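Long-range contact in PelA (Pseudomonas aeruginosa, PDB 5TCB), which probably hydrolyses glycosidic bonds through this glycoside hydrolase domain, one piece of a longer protein that may also act as a deacetylase: residues I231-R242 / Y257-Y268. Sequence-based numbering, arbitrary orientation. Where two conformers were deposited one is given.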
loop_
_atom_site.group_PDB
_atom_site.type_symbol
_atom_site.label_atom_id
_atom_site.label_comp_id
_atom_site.label_asym_id
_atom_site.label_seq_id
_atom_site.Cartn_x
_atom_site.Cartn_y
_atom_site.Cartn_z
ATOM N N ILE A 231 -10.571 -6.884 -2.997
ATOM C CA ILE A 231 -9.529 -7.157 -2.009
ATOM C C ILE A 231 -8.323 -7.776 -2.705
ATOM O O ILE A 231 -8.432 -8.806 -3.395
ATOM C CB ILE A 231 -10.004 -8.069 -0.861
ATOM C CG1 ILE A 231 -11.314 -7.557 -0.271
ATOM C CG2 ILE A 231 -8.911 -8.160 0.208
ATOM C CD1 ILE A 231 -11.960 -8.526 0.689
ATOM N N VAL A 232 -7.169 -7.166 -2.487
ATOM C CA VAL A 232 -5.901 -7.645 -3.008
ATOM C C VAL A 232 -5.151 -8.299 -1.858
ATOM O O VAL A 232 -5.044 -7.732 -0.761
ATOM C CB VAL A 232 -5.094 -6.491 -3.629
ATOM C CG1 VAL A 232 -3.637 -6.881 -3.798
ATOM C CG2 VAL A 232 -5.734 -6.083 -4.943
ATOM N N ALA A 233 -4.692 -9.515 -2.080
ATOM C CA ALA A 233 -3.855 -10.236 -1.139
ATOM C C ALA A 233 -2.403 -10.070 -1.554
ATOM O O ALA A 233 -2.033 -10.454 -2.663
ATOM C CB ALA A 233 -4.221 -11.721 -1.096
ATOM N N ILE A 234 -1.582 -9.507 -0.669
ATOM C CA ILE A 234 -0.137 -9.416 -0.885
ATOM C C ILE A 234 0.500 -10.448 0.030
ATOM O O ILE A 234 0.690 -10.211 1.226
ATOM C CB ILE A 234 0.430 -8.021 -0.601
ATOM C CG1 ILE A 234 -0.296 -6.954 -1.390
ATOM C CG2 ILE A 234 1.913 -8.008 -0.985
ATOM C CD1 ILE A 234 0.066 -5.506 -0.918
ATOM N N ASP A 235 0.837 -11.605 -0.544
ATOM C CA ASP A 235 1.488 -12.690 0.163
ATOM C C ASP A 235 2.939 -12.809 -0.292
ATOM O O ASP A 235 3.343 -12.292 -1.334
ATOM C CB ASP A 235 0.733 -14.007 -0.061
ATOM C CG ASP A 235 -0.495 -14.137 0.839
ATOM O OD1 ASP A 235 -1.104 -13.090 1.182
ATOM O OD2 ASP A 235 -0.835 -15.282 1.200
ATOM N N TYR A 236 3.729 -13.510 0.519
ATOM C CA TYR A 236 5.178 -13.509 0.366
ATOM C C TYR A 236 5.705 -14.934 0.330
ATOM O O TYR A 236 5.513 -15.694 1.289
ATOM C CB TYR A 236 5.828 -12.714 1.509
ATOM C CG TYR A 236 5.496 -11.248 1.435
ATOM C CD1 TYR A 236 4.623 -10.677 2.342
ATOM C CD2 TYR A 236 6.058 -10.446 0.458
ATOM C CE1 TYR A 236 4.319 -9.311 2.265
ATOM C CE2 TYR A 236 5.745 -9.089 0.352
ATOM C CZ TYR A 236 4.889 -8.542 1.271
ATOM O OH TYR A 236 4.617 -7.189 1.178
ATOM N N LEU A 237 6.376 -15.283 -0.781
ATOM C CA LEU A 237 7.126 -16.532 -0.921
ATOM C C LEU A 237 8.409 -16.205 -1.669
ATOM O O LEU A 237 8.401 -15.349 -2.562
ATOM C CB LEU A 237 6.360 -17.627 -1.676
ATOM C CG LEU A 237 5.222 -18.287 -0.905
ATOM C CD1 LEU A 237 4.432 -19.202 -1.826
ATOM C CD2 LEU A 237 5.752 -19.081 0.298
ATOM N N PRO A 238 9.510 -16.874 -1.345
ATOM C CA PRO A 238 10.792 -16.538 -1.969
ATOM C C PRO A 238 10.866 -17.033 -3.403
ATOM O O PRO A 238 10.060 -17.874 -3.830
ATOM C CB PRO A 238 11.812 -17.258 -1.069
ATOM C CG PRO A 238 11.068 -18.457 -0.573
ATOM C CD PRO A 238 9.659 -17.926 -0.325
ATOM N N PRO A 239 11.845 -16.559 -4.167
ATOM C CA PRO A 239 11.876 -16.905 -5.597
ATOM C C PRO A 239 11.994 -18.386 -5.857
ATOM O O PRO A 239 11.447 -18.878 -6.856
ATOM C CB PRO A 239 13.102 -16.137 -6.119
ATOM C CG PRO A 239 13.214 -14.972 -5.196
ATOM C CD PRO A 239 12.821 -15.503 -3.846
ATOM N N GLU A 240 12.752 -19.117 -5.030
ATOM C CA GLU A 240 12.928 -20.547 -5.244
ATOM C C GLU A 240 11.625 -21.324 -5.098
ATOM O O GLU A 240 11.541 -22.454 -5.594
ATOM C CB GLU A 240 14.009 -21.091 -4.305
ATOM C CG GLU A 240 13.701 -21.020 -2.813
ATOM C CD GLU A 240 14.145 -19.724 -2.155
ATOM O OE1 GLU A 240 14.412 -18.705 -2.850
ATOM O OE2 GLU A 240 14.184 -19.729 -0.897
ATOM N N ARG A 241 10.611 -20.729 -4.453
ATOM C CA ARG A 241 9.303 -21.345 -4.270
ATOM C C ARG A 241 8.266 -20.813 -5.262
ATOM O O ARG A 241 7.076 -20.757 -4.947
ATOM C CB ARG A 241 8.821 -21.135 -2.832
ATOM C CG ARG A 241 9.834 -21.567 -1.752
ATOM C CD ARG A 241 9.897 -23.087 -1.524
ATOM N NE ARG A 241 10.517 -23.814 -2.632
ATOM C CZ ARG A 241 11.801 -24.168 -2.702
ATOM N NH1 ARG A 241 12.247 -24.824 -3.771
ATOM N NH2 ARG A 241 12.643 -23.879 -1.715
ATOM N N ARG A 242 8.696 -20.472 -6.487
ATOM C CA ARG A 242 7.780 -19.930 -7.488
ATOM C C ARG A 242 6.660 -20.918 -7.825
ATOM O O ARG A 242 5.521 -20.501 -8.066
ATOM C CB ARG A 242 8.578 -19.557 -8.734
ATOM C CG ARG A 242 7.810 -18.762 -9.739
ATOM C CD ARG A 242 8.710 -18.274 -10.861
ATOM N NE ARG A 242 7.969 -17.501 -11.851
ATOM C CZ ARG A 242 7.653 -16.221 -11.742
ATOM N NH1 ARG A 242 8.041 -15.524 -10.699
ATOM N NH2 ARG A 242 6.959 -15.641 -12.712
ATOM N N TYR A 257 -9.816 -13.333 -3.674
ATOM C CA TYR A 257 -8.788 -12.297 -3.652
ATOM C C TYR A 257 -8.155 -12.113 -5.033
ATOM O O TYR A 257 -8.123 -13.023 -5.861
ATOM C CB TYR A 257 -7.685 -12.645 -2.647
ATOM C CG TYR A 257 -8.164 -12.799 -1.236
ATOM C CD1 TYR A 257 -8.303 -14.053 -0.687
ATOM C CD2 TYR A 257 -8.503 -11.699 -0.462
ATOM C CE1 TYR A 257 -8.732 -14.223 0.588
ATOM C CE2 TYR A 257 -8.955 -11.863 0.830
ATOM C CZ TYR A 257 -9.070 -13.129 1.342
ATOM O OH TYR A 257 -9.515 -13.327 2.627
ATOM N N VAL A 258 -7.630 -10.919 -5.277
ATOM C CA VAL A 258 -6.742 -10.694 -6.416
ATOM C C VAL A 258 -5.324 -10.705 -5.860
ATOM O O VAL A 258 -4.962 -9.775 -5.123
ATOM C CB VAL A 258 -7.047 -9.375 -7.125
ATOM C CG1 VAL A 258 -6.155 -9.211 -8.363
ATOM C CG2 VAL A 258 -8.504 -9.339 -7.546
ATOM N N PRO A 259 -4.522 -11.737 -6.122
ATOM C CA PRO A 259 -3.258 -11.886 -5.398
ATOM C C PRO A 259 -2.031 -11.353 -6.111
ATOM O O PRO A 259 -1.991 -11.284 -7.337
ATOM C CB PRO A 259 -3.146 -13.396 -5.250
ATOM C CG PRO A 259 -3.717 -13.898 -6.546
ATOM C CD PRO A 259 -4.850 -12.957 -6.895
ATOM N N PHE A 260 -1.007 -11.035 -5.325
ATOM C CA PHE A 260 0.357 -10.918 -5.811
ATOM C C PHE A 260 1.239 -11.593 -4.793
ATOM O O PHE A 260 1.194 -11.238 -3.613
ATOM C CB PHE A 260 0.778 -9.470 -5.994
ATOM C CG PHE A 260 2.144 -9.289 -6.643
ATOM C CD1 PHE A 260 2.399 -9.776 -7.920
ATOM C CD2 PHE A 260 3.140 -8.560 -5.995
ATOM C CE1 PHE A 260 3.634 -9.591 -8.535
ATOM C CE2 PHE A 260 4.372 -8.368 -6.604
ATOM C CZ PHE A 260 4.626 -8.855 -7.874
ATOM N N VAL A 261 2.004 -12.578 -5.235
ATOM C CA VAL A 261 2.836 -13.373 -4.345
ATOM C C VAL A 261 4.279 -13.076 -4.710
ATOM O O VAL A 261 4.737 -13.422 -5.806
ATOM C CB VAL A 261 2.519 -14.865 -4.451
ATOM C CG1 VAL A 261 3.293 -15.633 -3.381
ATOM C CG2 VAL A 261 0.989 -15.100 -4.359
ATOM N N SER A 262 4.998 -12.418 -3.810
ATOM C CA SER A 262 6.302 -11.875 -4.174
ATOM C C SER A 262 7.222 -11.908 -2.954
ATOM O O SER A 262 6.999 -12.672 -2.014
ATOM C CB SER A 262 6.116 -10.469 -4.771
ATOM O OG SER A 262 7.307 -10.028 -5.373
ATOM N N THR A 263 8.279 -11.122 -2.992
ATOM C CA THR A 263 9.275 -10.990 -1.934
ATOM C C THR A 263 9.033 -9.717 -1.144
ATOM O O THR A 263 8.460 -8.751 -1.660
ATOM C CB THR A 263 10.684 -10.927 -2.534
ATOM O OG1 THR A 263 10.767 -9.780 -3.390
ATOM C CG2 THR A 263 11.006 -12.193 -3.321
ATOM N N PRO A 264 9.515 -9.648 0.099
ATOM C CA PRO A 264 9.255 -8.450 0.923
ATOM C C PRO A 264 9.896 -7.176 0.404
ATOM O O PRO A 264 9.428 -6.085 0.751
ATOM C CB PRO A 264 9.829 -8.845 2.290
ATOM C CG PRO A 264 10.868 -9.906 1.977
ATOM C CD PRO A 264 10.294 -10.666 0.825
ATOM N N ALA A 265 10.960 -7.271 -0.391
ATOM C CA ALA A 265 11.555 -6.100 -1.011
ATOM C C ALA A 265 10.788 -5.635 -2.240
ATOM O O ALA A 265 10.996 -4.501 -2.686
ATOM C CB ALA A 265 13.003 -6.396 -1.404
ATOM N N LEU A 266 9.879 -6.457 -2.754
ATOM C CA LEU A 266 9.107 -6.133 -3.951
ATOM C C LEU A 266 10.047 -5.749 -5.089
ATOM O O LEU A 266 9.873 -4.736 -5.789
ATOM C CB LEU A 266 8.062 -5.048 -3.682
ATOM C CG LEU A 266 6.814 -5.419 -2.877
ATOM C CD1 LEU A 266 6.205 -6.751 -3.292
ATOM C CD2 LEU A 266 7.108 -5.388 -1.394
ATOM N N ASP A 267 11.046 -6.610 -5.285
ATOM C CA ASP A 267 12.068 -6.439 -6.305
ATOM C C ASP A 267 12.101 -7.629 -7.258
ATOM O O ASP A 267 13.151 -7.958 -7.817
ATOM C CB ASP A 267 13.429 -6.238 -5.648
ATOM C CG ASP A 267 13.874 -7.436 -4.819
ATOM O OD1 ASP A 267 13.104 -8.412 -4.676
ATOM O OD2 ASP A 267 15.002 -7.387 -4.273
ATOM N N TYR A 268 10.939 -8.259 -7.450
ATOM C CA TYR A 268 10.814 -9.573 -8.061
ATOM C C TYR A 268 9.552 -9.605 -8.892
ATOM O O TYR A 268 8.521 -9.073 -8.478
ATOM C CB TYR A 268 10.767 -10.653 -6.967
ATOM C CG TYR A 268 10.397 -12.084 -7.383
ATOM C CD1 TYR A 268 11.175 -12.823 -8.260
ATOM C CD2 TYR A 268 9.307 -12.710 -6.807
ATOM C CE1 TYR A 268 10.838 -14.153 -8.586
ATOM C CE2 TYR A 268 8.960 -14.009 -7.113
ATOM C CZ TYR A 268 9.724 -14.742 -7.979
ATOM O OH TYR A 268 9.367 -16.039 -8.252
HETATM O O HOH W 1 6.686 -15.437 -4.678
HETATM O O HOH W 2 8.297 -17.158 -6.083
HETATM O O HOH W 3 12.117 -17.497 -9.190
#
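Ile231 and Tyr257 start the pairing of strands 231-236 and 258-262, the last two parallel strands of a (beta/alpha)8-type barrel, joined as a beta-alpha-beta unit through helix 242-254. The two side chains lie side by side, and methyl CG2 of Ile231 meets the edge of the Tyr257 ring in its plane, 3.6 Å from CD2. Small Ala233 leaves room for CB of Tyr257, while the phenol's OH reaches Arg225. Six backbone hydrogen bonds tie the strands from Ile231 to Leu237. On the face carrying Val232, Ile234 and Phe260, these apolar side chains reach strand 27-30, the first of the barrel, and fill its interior. On the other face, near helix 242-254, Asp235 turns its carboxylate away to receive the N-H groups of Ile195, His196 and Ala197.

At the C-terminal end, Tyr236 has CG anti to its carbonyl carbon (chi1 -67°), which carries the ring along the turn 263-266; CE2 comes 3.4 Å from Thr263 O, near the ring plane. Its hydroxyl bonds Glu193, whereas Leu266 CD2 packs at the ring edge. Leu237 runs alongside Val261, with its CB 4.0 Å from CG1 of the valine.

Beyond the strands, the compact, apolar ring of Pro239 brings CG over one face of Tyr268, offset toward the rim, with CB 3.9 Å from CE1. Arg242, extended from CG to NE, sets its guanidinium almost perpendicular to that ring (87°). Its NH1 also bonds Leu269 O, and donates in the guanidinium plane to Tyr268 OH at 2.8 Å, with an N-H...O angle of 154°.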